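Local coordinates for protein triacylglycerol lipase (Clostridium botulinum, PDB 5AH1) that hydrolyses ester bonds, probably those of triacylglycerols and also of synthetic polyesters, as a zinc-binding alpha/beta-hydrolase, at residues 148-151 / 152-156; 200-204 / 205-209; 270-274 / 275-279; 125-128 / 129-132; 190-193 / 194-198. One frame throughout, in Å; residues are numbered along the deposited sequence. Where two conformers were deposited one is given.

Contact 1: 148-151 / 152-156; sequences EAHA and KKFKH. With ZN (zinc ion), chain B.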
loop_
_atom_site.group_PDB
_atom_site.type_symbol
_atom_site.label_atom_id
_atom_site.label_comp_id
_atom_site.label_asym_id
_atom_site.label_seq_id
_atom_site.Cartn_x
_atom_site.Cartn_y
_atom_site.Cartn_z
ATOM N N GLU A 148 -0.872 23.706 6.533
ATOM C CA GLU A 148 -1.926 24.723 6.511
ATOM C C GLU A 148 -2.588 24.835 5.138
ATOM O O GLU A 148 -3.817 24.885 5.028
ATOM C CB GLU A 148 -1.382 26.088 6.921
ATOM C CG GLU A 148 -2.437 27.184 6.956
ATOM C CD GLU A 148 -1.875 28.489 7.465
ATOM O OE1 GLU A 148 -1.772 28.654 8.697
ATOM O OE2 GLU A 148 -1.513 29.340 6.628
ATOM N N ALA A 149 -1.773 24.909 4.095
ATOM C CA ALA A 149 -2.299 25.171 2.768
ATOM C C ALA A 149 -3.196 24.024 2.331
ATOM O O ALA A 149 -4.304 24.231 1.851
ATOM C CB ALA A 149 -1.183 25.414 1.783
ATOM N N HIS A 150 -2.704 22.812 2.487
ATOM C CA HIS A 150 -3.467 21.628 2.133
ATOM C C HIS A 150 -4.757 21.547 2.924
ATOM O O HIS A 150 -5.835 21.316 2.359
ATOM C CB HIS A 150 -2.618 20.390 2.410
ATOM C CG HIS A 150 -3.356 19.107 2.226
ATOM N ND1 HIS A 150 -3.287 18.355 1.070
ATOM C CD2 HIS A 150 -4.175 18.428 3.063
ATOM C CE1 HIS A 150 -4.034 17.274 1.208
ATOM N NE2 HIS A 150 -4.598 17.301 2.404
ATOM N N ALA A 151 -4.667 21.755 4.231
ATOM C CA ALA A 151 -5.849 21.621 5.073
ATOM C C ALA A 151 -6.897 22.678 4.707
ATOM O O ALA A 151 -8.103 22.421 4.731
ATOM C CB ALA A 151 -5.463 21.718 6.536
ATOM N N LYS A 152 -6.441 23.871 4.350
ATOM C CA LYS A 152 -7.358 24.912 3.936
ATOM C C LYS A 152 -8.009 24.555 2.602
ATOM O O LYS A 152 -9.218 24.720 2.430
ATOM C CB LYS A 152 -6.654 26.262 3.826
ATOM C CG LYS A 152 -7.601 27.384 3.430
ATOM C CD LYS A 152 -6.897 28.725 3.437
ATOM C CE LYS A 152 -7.824 29.858 3.000
ATOM N NZ LYS A 152 -7.135 31.184 3.072
ATOM N N LYS A 153 -7.212 24.095 1.647
ATOM C CA LYS A 153 -7.724 23.745 0.336
ATOM C C LYS A 153 -8.782 22.647 0.389
ATOM O O LYS A 153 -9.815 22.735 -0.279
ATOM C CB LYS A 153 -6.562 23.300 -0.555
ATOM C CG LYS A 153 -6.979 22.865 -1.954
ATOM C CD LYS A 153 -5.767 22.494 -2.791
ATOM C CE LYS A 153 -6.169 22.049 -4.179
ATOM N NZ LYS A 153 -6.698 23.208 -4.954
ATOM N N PHE A 154 -8.514 21.614 1.183
ATOM C CA PHE A 154 -9.392 20.452 1.237
ATOM C C PHE A 154 -10.418 20.513 2.373
ATOM O O PHE A 154 -11.254 19.625 2.509
ATOM C CB PHE A 154 -8.555 19.172 1.241
ATOM C CG PHE A 154 -7.868 18.929 -0.072
ATOM C CD1 PHE A 154 -8.593 18.670 -1.215
ATOM C CD2 PHE A 154 -6.491 18.987 -0.174
ATOM C CE1 PHE A 154 -7.959 18.458 -2.426
ATOM C CE2 PHE A 154 -5.853 18.775 -1.389
ATOM C CZ PHE A 154 -6.592 18.511 -2.517
ATOM N N LYS A 155 -10.372 21.586 3.160
ATOM C CA LYS A 155 -11.348 21.844 4.217
ATOM C C LYS A 155 -11.367 20.756 5.275
ATOM O O LYS A 155 -12.402 20.205 5.618
ATOM C CB LYS A 155 -12.737 22.045 3.616
ATOM C CG LYS A 155 -12.767 23.096 2.510
ATOM C CD LYS A 155 -14.120 23.167 1.829
ATOM C CE LYS A 155 -14.117 24.197 0.696
ATOM N NZ LYS A 155 -13.100 23.910 -0.370
ATOM N N HIS A 156 -10.187 20.459 5.799
ATOM C CA HIS A 156 -10.053 19.567 6.943
ATOM C C HIS A 156 -9.045 20.114 7.944
ATOM O O HIS A 156 -8.443 21.155 7.728
ATOM C CB HIS A 156 -9.820 18.093 6.524
ATOM C CG HIS A 156 -8.450 17.732 5.996
ATOM N ND1 HIS A 156 -7.291 17.797 6.741
ATOM C CD2 HIS A 156 -8.096 17.159 4.816
ATOM C CE1 HIS A 156 -6.283 17.323 6.025
ATOM N NE2 HIS A 156 -6.746 16.912 4.859
HETATM ZN ZN ZN B . -5.816 15.883 3.325
#

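Contact 2: 200-204 / 205-209; sequences EEEIN and CGQEN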
loop_
_atom_site.group_PDB
_atom_site.type_symbol
_atom_site.label_atom_id
_atom_site.label_comp_id
_atom_site.label_asym_id
_atom_site.label_seq_id
_atom_site.Cartn_x
_atom_site.Cartn_y
_atom_site.Cartn_z
ATOM N N GLU A 200 5.982 23.254 -2.336
ATOM C CA GLU A 200 6.005 24.685 -2.621
ATOM C C GLU A 200 4.774 25.377 -2.047
ATOM O O GLU A 200 4.864 26.479 -1.508
ATOM C CB GLU A 200 6.095 24.940 -4.133
ATOM C CG GLU A 200 7.393 24.454 -4.786
ATOM C CD GLU A 200 8.645 25.042 -4.149
ATOM O OE1 GLU A 200 8.701 26.275 -3.959
ATOM O OE2 GLU A 200 9.582 24.267 -3.856
ATOM N N GLU A 201 3.621 24.726 -2.150
ATOM C CA GLU A 201 2.388 25.333 -1.636
ATOM C C GLU A 201 2.504 25.586 -0.143
ATOM O O GLU A 201 2.118 26.649 0.342
ATOM C CB GLU A 201 1.159 24.455 -1.907
ATOM C CG GLU A 201 0.884 24.196 -3.371
ATOM C CD GLU A 201 1.454 22.856 -3.849
ATOM O OE1 GLU A 201 2.658 22.596 -3.621
ATOM O OE2 GLU A 201 0.694 22.053 -4.441
ATOM N N GLU A 202 3.038 24.615 0.598
ATOM C CA GLU A 202 3.189 24.807 2.030
ATOM C C GLU A 202 4.265 25.846 2.356
ATOM O O GLU A 202 4.089 26.680 3.241
ATOM C CB GLU A 202 3.489 23.488 2.736
ATOM C CG GLU A 202 2.403 22.450 2.628
ATOM C CD GLU A 202 1.048 22.902 3.137
ATOM O OE1 GLU A 202 0.968 23.816 3.993
ATOM O OE2 GLU A 202 0.057 22.291 2.681
ATOM N N ILE A 203 5.399 25.769 1.672
ATOM C CA ILE A 203 6.491 26.696 1.926
ATOM C C ILE A 203 6.048 28.134 1.698
ATOM O O ILE A 203 6.435 29.031 2.451
ATOM C CB ILE A 203 7.707 26.365 1.023
ATOM C CG1 ILE A 203 8.366 25.055 1.461
ATOM C CG2 ILE A 203 8.732 27.504 1.017
ATOM C CD1 ILE A 203 9.298 24.478 0.409
ATOM N N ASN A 204 5.258 28.362 0.648
ATOM C CA ASN A 204 4.920 29.723 0.237
ATOM C C ASN A 204 3.702 30.321 0.930
ATOM O O ASN A 204 3.434 31.495 0.757
ATOM C CB ASN A 204 4.709 29.791 -1.281
ATOM C CG ASN A 204 5.986 29.573 -2.057
ATOM O OD1 ASN A 204 7.076 29.831 -1.556
ATOM N ND2 ASN A 204 5.856 29.124 -3.299
ATOM N N CYS A 205 2.954 29.556 1.713
ATOM C CA CYS A 205 1.721 30.120 2.256
ATOM C C CYS A 205 1.940 30.922 3.537
ATOM O O CYS A 205 1.022 31.595 4.001
ATOM C CB CYS A 205 0.662 29.047 2.449
ATOM S SG CYS A 205 0.949 28.003 3.854
ATOM N N GLY A 206 3.147 30.882 4.097
ATOM C CA GLY A 206 3.454 31.740 5.229
ATOM C C GLY A 206 2.808 31.294 6.535
ATOM O O GLY A 206 2.451 32.125 7.371
ATOM N N GLN A 207 2.654 29.989 6.721
ATOM C CA GLN A 207 2.082 29.441 7.946
ATOM C C GLN A 207 3.069 29.498 9.100
ATOM O O GLN A 207 4.290 29.557 8.891
ATOM C CB GLN A 207 1.647 27.991 7.728
ATOM C CG GLN A 207 2.782 26.991 7.583
ATOM C CD GLN A 207 2.285 25.732 6.919
ATOM O OE1 GLN A 207 1.651 24.879 7.556
ATOM N NE2 GLN A 207 2.522 25.613 5.612
ATOM N N GLU A 208 2.533 29.449 10.320
ATOM C CA GLU A 208 3.371 29.328 11.504
ATOM C C GLU A 208 3.800 27.890 11.690
ATOM O O GLU A 208 3.010 26.941 11.520
ATOM C CB GLU A 208 2.640 29.813 12.766
ATOM C CG GLU A 208 2.359 31.305 12.812
ATOM C CD GLU A 208 3.622 32.153 12.812
ATOM O OE1 GLU A 208 4.343 32.196 13.833
ATOM O OE2 GLU A 208 3.910 32.777 11.779
ATOM N N ASN A 209 5.072 27.727 12.031
ATOM C CA ASN A 209 5.645 26.434 12.409
ATOM C C ASN A 209 5.353 25.342 11.403
ATOM O O ASN A 209 4.822 24.282 11.733
ATOM C CB ASN A 209 5.204 26.053 13.818
ATOM C CG ASN A 209 5.701 27.048 14.828
ATOM O OD1 ASN A 209 6.927 27.183 15.025
ATOM N ND2 ASN A 209 4.794 27.763 15.459
HETATM O O HOH W 1 4.712 28.463 5.162
#

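Contact 3: 270-274 / 275-279; sequences KLDQW and GLKKQ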
loop_
_atom_site.group_PDB
_atom_site.type_symbol
_atom_site.label_atom_id
_atom_site.label_comp_id
_atom_site.label_asym_id
_atom_site.label_seq_id
_atom_site.Cartn_x
_atom_site.Cartn_y
_atom_site.Cartn_z
ATOM N N LYS A 270 -9.635 6.159 11.516
ATOM C CA LYS A 270 -8.645 7.234 11.640
ATOM C C LYS A 270 -8.952 8.447 10.763
ATOM O O LYS A 270 -8.044 9.103 10.257
ATOM C CB LYS A 270 -7.232 6.692 11.367
ATOM C CG LYS A 270 -6.951 5.387 12.108
ATOM C CD LYS A 270 -5.494 4.902 12.027
ATOM C CE LYS A 270 -5.318 3.607 12.799
ATOM N NZ LYS A 270 -6.044 2.467 12.212
ATOM N N LEU A 271 -10.236 8.794 10.662
ATOM C CA LEU A 271 -10.678 9.952 9.887
ATOM C C LEU A 271 -10.874 11.188 10.780
ATOM O O LEU A 271 -11.735 12.020 10.514
ATOM C CB LEU A 271 -11.954 9.594 9.108
ATOM C CG LEU A 271 -11.687 8.586 7.977
ATOM C CD1 LEU A 271 -12.981 7.971 7.495
ATOM C CD2 LEU A 271 -10.923 9.211 6.818
ATOM N N ASP A 272 -10.043 11.297 11.808
ATOM C CA ASP A 272 -10.063 12.411 12.750
ATOM C C ASP A 272 -10.070 13.768 12.044
ATOM O O ASP A 272 -10.760 14.696 12.474
ATOM C CB ASP A 272 -8.832 12.377 13.667
ATOM C CG ASP A 272 -8.673 11.077 14.431
ATOM O OD1 ASP A 272 -8.942 9.992 13.882
ATOM O OD2 ASP A 272 -8.235 11.160 15.596
ATOM N N GLN A 273 -9.287 13.887 10.976
ATOM C CA GLN A 273 -9.073 15.182 10.342
ATOM C C GLN A 273 -10.331 15.705 9.671
ATOM O O GLN A 273 -10.468 16.900 9.477
ATOM C CB GLN A 273 -7.880 15.154 9.370
ATOM C CG GLN A 273 -8.118 14.487 8.014
ATOM C CD GLN A 273 -7.990 12.984 8.057
ATOM O OE1 GLN A 273 -8.420 12.322 9.005
ATOM N NE2 GLN A 273 -7.390 12.427 7.017
ATOM N N TRP A 274 -11.220 14.775 9.322
ATOM C CA TRP A 274 -12.496 15.073 8.691
ATOM C C TRP A 274 -13.645 15.217 9.679
ATOM O O TRP A 274 -14.783 15.356 9.265
ATOM C CB TRP A 274 -12.847 13.971 7.685
ATOM C CG TRP A 274 -11.917 13.899 6.503
ATOM C CD1 TRP A 274 -10.967 12.948 6.254
ATOM C CD2 TRP A 274 -11.853 14.821 5.413
ATOM N NE1 TRP A 274 -10.315 13.215 5.077
ATOM C CE2 TRP A 274 -10.855 14.351 4.528
ATOM C CE3 TRP A 274 -12.558 15.984 5.082
ATOM C CZ2 TRP A 274 -10.530 15.016 3.360
ATOM C CZ3 TRP A 274 -12.240 16.635 3.917
ATOM C CH2 TRP A 274 -11.237 16.143 3.056
ATOM N N GLY A 275 -13.363 15.188 10.977
ATOM C CA GLY A 275 -14.417 15.262 11.973
ATOM C C GLY A 275 -15.218 13.979 12.033
ATOM O O GLY A 275 -16.379 14.000 12.446
ATOM N N LEU A 276 -14.590 12.861 11.665
ATOM C CA LEU A 276 -15.257 11.568 11.639
ATOM C C LEU A 276 -14.688 10.572 12.656
ATOM O O LEU A 276 -14.698 9.377 12.413
ATOM C CB LEU A 276 -15.230 10.990 10.211
ATOM C CG LEU A 276 -16.097 11.759 9.201
ATOM C CD1 LEU A 276 -15.867 11.229 7.804
ATOM C CD2 LEU A 276 -17.572 11.685 9.573
ATOM N N LYS A 277 -14.287 11.049 13.831
ATOM C CA LYS A 277 -13.999 10.137 14.938
ATOM C C LYS A 277 -15.276 9.448 15.404
ATOM O O LYS A 277 -16.364 10.019 15.313
ATOM C CB LYS A 277 -13.385 10.892 16.116
ATOM C CG LYS A 277 -12.052 11.502 15.774
ATOM C CD LYS A 277 -11.530 12.409 16.880
ATOM C CE LYS A 277 -11.041 11.635 18.075
ATOM N NZ LYS A 277 -10.095 12.480 18.866
ATOM N N LYS A 278 -15.152 8.230 15.921
ATOM C CA LYS A 278 -16.272 7.580 16.585
ATOM C C LYS A 278 -16.757 8.446 17.756
ATOM O O LYS A 278 -15.959 8.903 18.571
ATOM C CB LYS A 278 -15.871 6.193 17.072
ATOM C CG LYS A 278 -17.049 5.408 17.652
ATOM C CD LYS A 278 -16.875 3.902 17.521
ATOM C CE LYS A 278 -15.782 3.408 18.395
ATOM N NZ LYS A 278 -15.796 1.925 18.429
ATOM N N GLN A 279 -18.063 8.686 17.825
ATOM C CA GLN A 279 -18.624 9.578 18.842
ATOM C C GLN A 279 -18.731 8.904 20.204
ATOM O O GLN A 279 -18.793 7.680 20.307
ATOM C CB GLN A 279 -20.004 10.085 18.407
ATOM C CG GLN A 279 -19.989 10.935 17.137
ATOM C CD GLN A 279 -21.382 11.130 16.533
ATOM O OE1 GLN A 279 -22.318 10.392 16.842
ATOM N NE2 GLN A 279 -21.508 12.106 15.639
HETATM O O HOH W 2 -12.504 7.670 12.308
HETATM O O HOH W 3 -7.662 13.316 17.174
#

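Contact 4: 125-128 / 129-132; sequences VSSN and WDRA. With ZN (zinc ion), chain B.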
loop_
_atom_site.group_PDB
_atom_site.type_symbol
_atom_site.label_atom_id
_atom_site.label_comp_id
_atom_site.label_asym_id
_atom_site.label_seq_id
_atom_site.Cartn_x
_atom_site.Cartn_y
_atom_site.Cartn_z
ATOM N N VAL A 125 -8.130 4.673 4.810
ATOM C CA VAL A 125 -8.879 5.136 3.646
ATOM C C VAL A 125 -8.635 6.605 3.309
ATOM O O VAL A 125 -9.367 7.196 2.525
ATOM C CB VAL A 125 -10.397 4.878 3.852
ATOM C CG1 VAL A 125 -10.684 3.382 4.032
ATOM C CG2 VAL A 125 -10.959 5.661 5.042
ATOM N N SER A 126 -7.592 7.177 3.894
ATOM C CA SER A 126 -7.227 8.560 3.628
ATOM C C SER A 126 -6.382 8.706 2.363
ATOM O O SER A 126 -5.909 7.723 1.787
ATOM C CB SER A 126 -6.532 9.159 4.842
ATOM O OG SER A 126 -7.434 9.163 5.942
ATOM N N SER A 127 -6.176 9.948 1.928
ATOM C CA SER A 127 -5.374 10.203 0.745
ATOM C C SER A 127 -3.904 9.852 0.982
ATOM O O SER A 127 -3.442 9.736 2.107
ATOM C CB SER A 127 -5.453 11.667 0.365
ATOM O OG SER A 127 -4.851 12.453 1.377
ATOM N N ASN A 128 -3.161 9.705 -0.106
ATOM C CA ASN A 128 -1.724 9.467 0.001
ATOM C C ASN A 128 -0.997 10.644 0.656
ATOM O O ASN A 128 -0.052 10.436 1.415
ATOM C CB ASN A 128 -1.144 9.148 -1.378
ATOM C CG ASN A 128 -1.364 7.705 -1.756
ATOM O OD1 ASN A 128 -0.948 6.806 -1.014
ATOM N ND2 ASN A 128 -1.972 7.460 -2.908
ATOM N N TRP A 129 -1.414 11.871 0.373
ATOM C CA TRP A 129 -0.834 13.013 1.075
ATOM C C TRP A 129 -1.044 12.865 2.584
ATOM O O TRP A 129 -0.103 12.974 3.389
ATOM C CB TRP A 129 -1.480 14.304 0.599
ATOM C CG TRP A 129 -1.023 15.537 1.344
ATOM C CD1 TRP A 129 -1.459 15.967 2.582
ATOM C CD2 TRP A 129 -0.057 16.512 0.907
ATOM N NE1 TRP A 129 -0.824 17.130 2.923
ATOM C CE2 TRP A 129 0.033 17.490 1.916
ATOM C CE3 TRP A 129 0.752 16.646 -0.240
ATOM C CZ2 TRP A 129 0.855 18.610 1.795
ATOM C CZ3 TRP A 129 1.566 17.746 -0.345
ATOM C CH2 TRP A 129 1.625 18.706 0.666
ATOM N N ASP A 130 -2.290 12.611 2.986
ATOM C CA ASP A 130 -2.589 12.536 4.410
ATOM C C ASP A 130 -1.800 11.383 5.041
ATOM O O ASP A 130 -1.228 11.523 6.120
ATOM C CB ASP A 130 -4.087 12.345 4.666
ATOM C CG ASP A 130 -4.949 13.585 4.320
ATOM O OD1 ASP A 130 -4.436 14.600 3.778
ATOM O OD2 ASP A 130 -6.168 13.529 4.619
ATOM N N ARG A 131 -1.790 10.243 4.365
ATOM C CA ARG A 131 -1.041 9.084 4.840
ATOM C C ARG A 131 0.459 9.334 4.943
ATOM O O ARG A 131 1.100 8.837 5.852
ATOM C CB ARG A 131 -1.361 7.882 3.960
ATOM C CG ARG A 131 -2.810 7.364 4.174
ATOM C CD ARG A 131 -3.246 6.422 3.073
ATOM N NE ARG A 131 -2.251 5.404 2.723
ATOM C CZ ARG A 131 -2.363 4.098 2.958
ATOM N NH1 ARG A 131 -3.338 3.588 3.712
ATOM N NH2 ARG A 131 -1.426 3.295 2.481
ATOM N N ALA A 132 1.016 10.092 4.012
ATOM C CA ALA A 132 2.428 10.437 4.078
ATOM C C ALA A 132 2.744 11.328 5.288
ATOM O O ALA A 132 3.759 11.132 5.955
ATOM C CB ALA A 132 2.889 11.084 2.788
HETATM ZN ZN ZN B . -5.816 15.883 3.325
HETATM O O HOH W 4 -7.969 11.888 3.417
#

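Contact 5: 190-193 / 194-198; sequences TLTQ and LLSEG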
loop_
_atom_site.group_PDB
_atom_site.type_symbol
_atom_site.label_atom_id
_atom_site.label_comp_id
_atom_site.label_asym_id
_atom_site.label_seq_id
_atom_site.Cartn_x
_atom_site.Cartn_y
_atom_site.Cartn_z
ATOM N N THR A 190 5.379 9.002 -1.951
ATOM C CA THR A 190 4.937 10.371 -1.634
ATOM C C THR A 190 5.757 10.938 -0.468
ATOM O O THR A 190 6.233 12.071 -0.513
ATOM C CB THR A 190 3.434 10.407 -1.297
ATOM O OG1 THR A 190 2.703 9.891 -2.411
ATOM C CG2 THR A 190 2.931 11.816 -1.001
ATOM N N LEU A 191 5.956 10.143 0.581
ATOM C CA LEU A 191 6.795 10.587 1.685
ATOM C C LEU A 191 8.208 10.890 1.198
ATOM O O LEU A 191 8.797 11.902 1.583
ATOM C CB LEU A 191 6.851 9.524 2.784
ATOM C CG LEU A 191 7.770 9.889 3.952
ATOM C CD1 LEU A 191 7.172 10.973 4.798
ATOM C CD2 LEU A 191 8.094 8.681 4.832
ATOM N N THR A 192 8.754 10.032 0.350
ATOM C CA THR A 192 10.125 10.214 -0.121
ATOM C C THR A 192 10.244 11.505 -0.950
ATOM O O THR A 192 11.196 12.273 -0.810
ATOM C CB THR A 192 10.594 8.978 -0.910
ATOM O OG1 THR A 192 10.532 7.827 -0.055
ATOM C CG2 THR A 192 12.005 9.167 -1.409
ATOM N N GLN A 193 9.207 11.808 -1.731
ATOM C CA GLN A 193 9.151 13.024 -2.529
ATOM C C GLN A 193 9.149 14.258 -1.626
ATOM O O GLN A 193 9.914 15.204 -1.816
ATOM C CB GLN A 193 7.905 13.018 -3.406
ATOM C CG GLN A 193 7.677 14.315 -4.157
ATOM C CD GLN A 193 8.689 14.564 -5.236
ATOM O OE1 GLN A 193 9.226 13.631 -5.848
ATOM N NE2 GLN A 193 8.976 15.833 -5.465
ATOM N N LEU A 194 8.263 14.251 -0.635
ATOM C CA LEU A 194 8.155 15.372 0.283
ATOM C C LEU A 194 9.428 15.557 1.110
ATOM O O LEU A 194 9.918 16.674 1.258
ATOM C CB LEU A 194 6.936 15.189 1.198
ATOM C CG LEU A 194 5.580 15.411 0.511
ATOM C CD1 LEU A 194 4.441 15.002 1.412
ATOM C CD2 LEU A 194 5.393 16.868 0.069
ATOM N N LEU A 195 9.972 14.481 1.662
ATOM C CA LEU A 195 11.207 14.599 2.420
ATOM C C LEU A 195 12.294 15.258 1.577
ATOM O O LEU A 195 12.965 16.180 2.022
ATOM C CB LEU A 195 11.687 13.234 2.921
ATOM C CG LEU A 195 10.897 12.648 4.096
ATOM C CD1 LEU A 195 11.309 11.199 4.297
ATOM C CD2 LEU A 195 11.103 13.457 5.367
ATOM N N SER A 196 12.422 14.812 0.334
ATOM C CA SER A 196 13.510 15.260 -0.520
ATOM C C SER A 196 13.306 16.683 -1.015
ATOM O O SER A 196 14.231 17.488 -0.992
ATOM C CB SER A 196 13.637 14.324 -1.724
ATOM O OG SER A 196 13.908 12.981 -1.345
ATOM N N GLU A 197 12.095 16.993 -1.465
ATOM C CA GLU A 197 11.852 18.251 -2.170
ATOM C C GLU A 197 10.859 19.195 -1.499
ATOM O O GLU A 197 10.734 20.337 -1.921
ATOM C CB GLU A 197 11.397 17.969 -3.603
ATOM C CG GLU A 197 12.432 17.229 -4.430
ATOM C CD GLU A 197 12.172 17.328 -5.919
ATOM O OE1 GLU A 197 12.255 18.444 -6.462
ATOM O OE2 GLU A 197 11.866 16.304 -6.554
ATOM N N GLY A 198 10.159 18.736 -0.471
ATOM C CA GLY A 198 9.166 19.569 0.182
ATOM C C GLY A 198 7.920 19.851 -0.652
ATOM O O GLY A 198 7.657 19.172 -1.646
HETATM O O HOH W 5 7.508 17.977 -4.129
#

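Contact 1: 148-151 / 152-156
Two of the four ligands of the zinc site, H150 and H156, come from one short helix and the turn that ends it, 148-156. Each imidazole offers NE2 to the metal: H150 NE2 stands 2.1 Å from the zinc ion, and H156 NE2 is equally close. Sharing the ion brings the two nitrogens to 3.3 Å of each other, a consequence of coordination and not a hydrogen bond. H156 lies at the edge of the H150 ring, and the two ring planes are inclined at 63°. With CG anti to the backbone N, chi1 174° turns the H150 ring toward the side chain of F154, one helical turn on. The CD2 corner of that phenyl group covers one face of the imidazole, with F154 CD2 3.3 Å from H150 CE1, and the rings meet obliquely.

The backbone delivers H156 to the metal. Regular helical bonds, such as F154 N to H150 O at 2.9 Å, hold the last turn; then K155 takes a positive phi (61°) and the chain swings back. H156 N is thereby able to donate to A151 O at 3.1 Å, meeting it on a lone pair, while K155 N gives the same oxygen only a weak bond. A151 CA sits over a face of the H156 ring.

D130 and D302 complete the zinc coordination. W129, from helix 128-140, stacks on H150, and W274 meets H156 edge-to-face. Helix 148-154 itself lies in the connection between the antiparallel strands 142-145 and 159-163.

Contact 2: 200-204 / 205-209
E202 and Q207 meet where the short helix 200-204 runs out into the loop leading to strand 221-227, a helix C-terminal turn at the protein surface. The glutamine amide folds back onto the helix and grips E202 twice. Q207 NE2 donates to E202 OE1 at 2.9 Å, using the lone pair that points away from the other carboxylate oxygen. It also donates to the backbone E202 O at 3.0 Å, with that oxygen close to the amide plane. The bend at chi2 in E202 and a chi1 of 71° in Q207, which sets CG between backbone N and carbonyl carbon, bring the groups together. Amide and carboxylate planes are turned 59° against each other.

E202 O has three donors: the Q207 amide, C205 N through a weak bond at 3.4 Å, and a water. G206, the first residue past the helix with positive phi, turns the chain so that Q207 N faces back toward the helix end.

The turn also serves its neighbour. E202 OE1 accepts from A149 N and OE2 from H150 N, while Q207 OE1 accepts from E148 N, so the two side chains satisfy amide groups at the N-terminal end of helix 148-154. The water between the segments accepts from Q207 N at 3.0 Å and donates to E202 O at 2.7 Å.

Contact 3: 270-274 / 275-279
L271 O takes two backbone donors, L276 N at 3.2 Å and W274 N at 3.0 Å, which reach it from opposite faces of its carbonyl plane. Together with G275 N donating to D272 O at 3.0 Å, this gives the 6-to-1 and 5-to-2 bonds of a Schellman motif, here closing the short 3-10 segment 272-274. G275 occupies the position of positive phi (72°) that reverses the chain. A water reinforces the same closure by accepting from L271 N and donating to L276 O.

A looser polar link joins D272 and K277. Their direct salt bridge is long, 4.0 Å from D272 OD2 to K277 NZ, and a second water closes the gap by donating to D272 OD2 and accepting from K277 NZ. The other oxygen, D272 OD1, is engaged in a salt bridge with R161. The methylenes of K277 lie against the D272 carboxylate, K277 CG being 3.7 Å from D272 CG, and with a bend at chi3 (73°) the chain keeps alongside OD2 as far as the amine.

Apolar packing fills in behind the turn. L271 points at the returning segment and lies against L276 through their CB atoms, while its side chain also touches V291 of helix 284-292. W274 sends its indole away toward H156 and D302 at the zinc site, so its own touch with the returning leucine is made by its CB, W274 CB to L276 CD1 at 4.1 Å.

Contact 4: 125-128 / 129-132
S127 and D130 share the capping bond at the start of helix 128-140: D130 N donates to S127 OG at 3.0 Å. The serine hydroxyl stands between its own backbone N and carbonyl carbon (chi1 66°), a setting that points OG at the N-H of D130. Backbone bonds follow on, R131 N to S127 O and A132 N to N128 O, both at 2.8 Å. S127 OG is also hydrogen-bonded to D302 OD1, so one hydroxyl ties the helix start to another residue of the metal site.

Metal coordination comes next. D130 OD1 binds the zinc ion at 1.9 Å, and the other carboxylate oxygen is held by two donors: a water donates to D130 OD2 at 2.7 Å while accepting from S127 N, and Q273 NE2 donates to it as well. The carboxylate is thus fixed in rotation from the second shell. The zinc ligand lies in the first turn of the helix that follows strand 117-120, the outermost strand on one side of the parallel sheet of this alpha/beta-hydrolase.

Packing accounts for the rest. S126 CB lies 4.0 Å from D130 CB, and R131 CD runs past S126 O. The R131 chain, bent at chi3, takes its guanidinium to G123 O and H84 O, while R131 NE and N128 OD1 both bind T187 OG1. R131 also touches the probable nucleophile elbow that precedes helix 183-197.

Contact 5: 190-193 / 194-198
The amide of Q193 and the carboxylate of E197 cross, their planes inclined at 54°, with Q193 NE2 giving a weak bond to E197 OE2 at 3.1 Å. A water takes a second bond from Q193 NE2 at 2.9 Å and donates to G198 O. The glutamine reaches forward because CG is anti to the backbone N (chi1 173°) and the chain then bends at chi2. Both groups have stronger partners beyond the helix: Q193 OE1 accepts from K321 N, and E197 OE2 from Q323 NE2.

All of this rides on the last turns of helix 183-197, which packs between helix 128-140 and the parallel sheet of the alpha/beta-hydrolase fold. T192 and L195 face strand 221-227, whereas T190, L191 and L194 touch helix 128-140. One helical turn apart, L191 CG rests 3.8 Å from L195 CD1.

S196 adds a side-chain bond to its backbone one. S196 OG donates to T192 O at 2.9 Å, and S196 N reaches that oxygen from the opposite face of its plane. At the helix end, where G198 has positive phi, G198 N donates to L194 O at 2.7 Å.

Contacts 1 and 4 meet at the zinc ion: H150 and H156 belong to contact 1, D130 to contact 4, and H150 NE2 lies 3.0 Å from D130 OD1. Contact 3 contributes to the second shell, Q273 NE2 reaching D130 OD2 at 2.9 Å while W274 CZ2 packs 3.6 Å from H156 CD2. Contact 2 holds the zinc-bearing helix, E202 OE2 accepting from H150 N at 2.8 Å, the centres of contacts 1 and 2 being about 12 Å apart. Contact 5 touches contact 4 through packing such as W129 CZ3 against L194 CD2, and adjoins contact 2 in sequence; its nearest atoms stay about 8 Å from contact 1. The probable nucleophile elbow leads into helix 183-197, which carries contact 5.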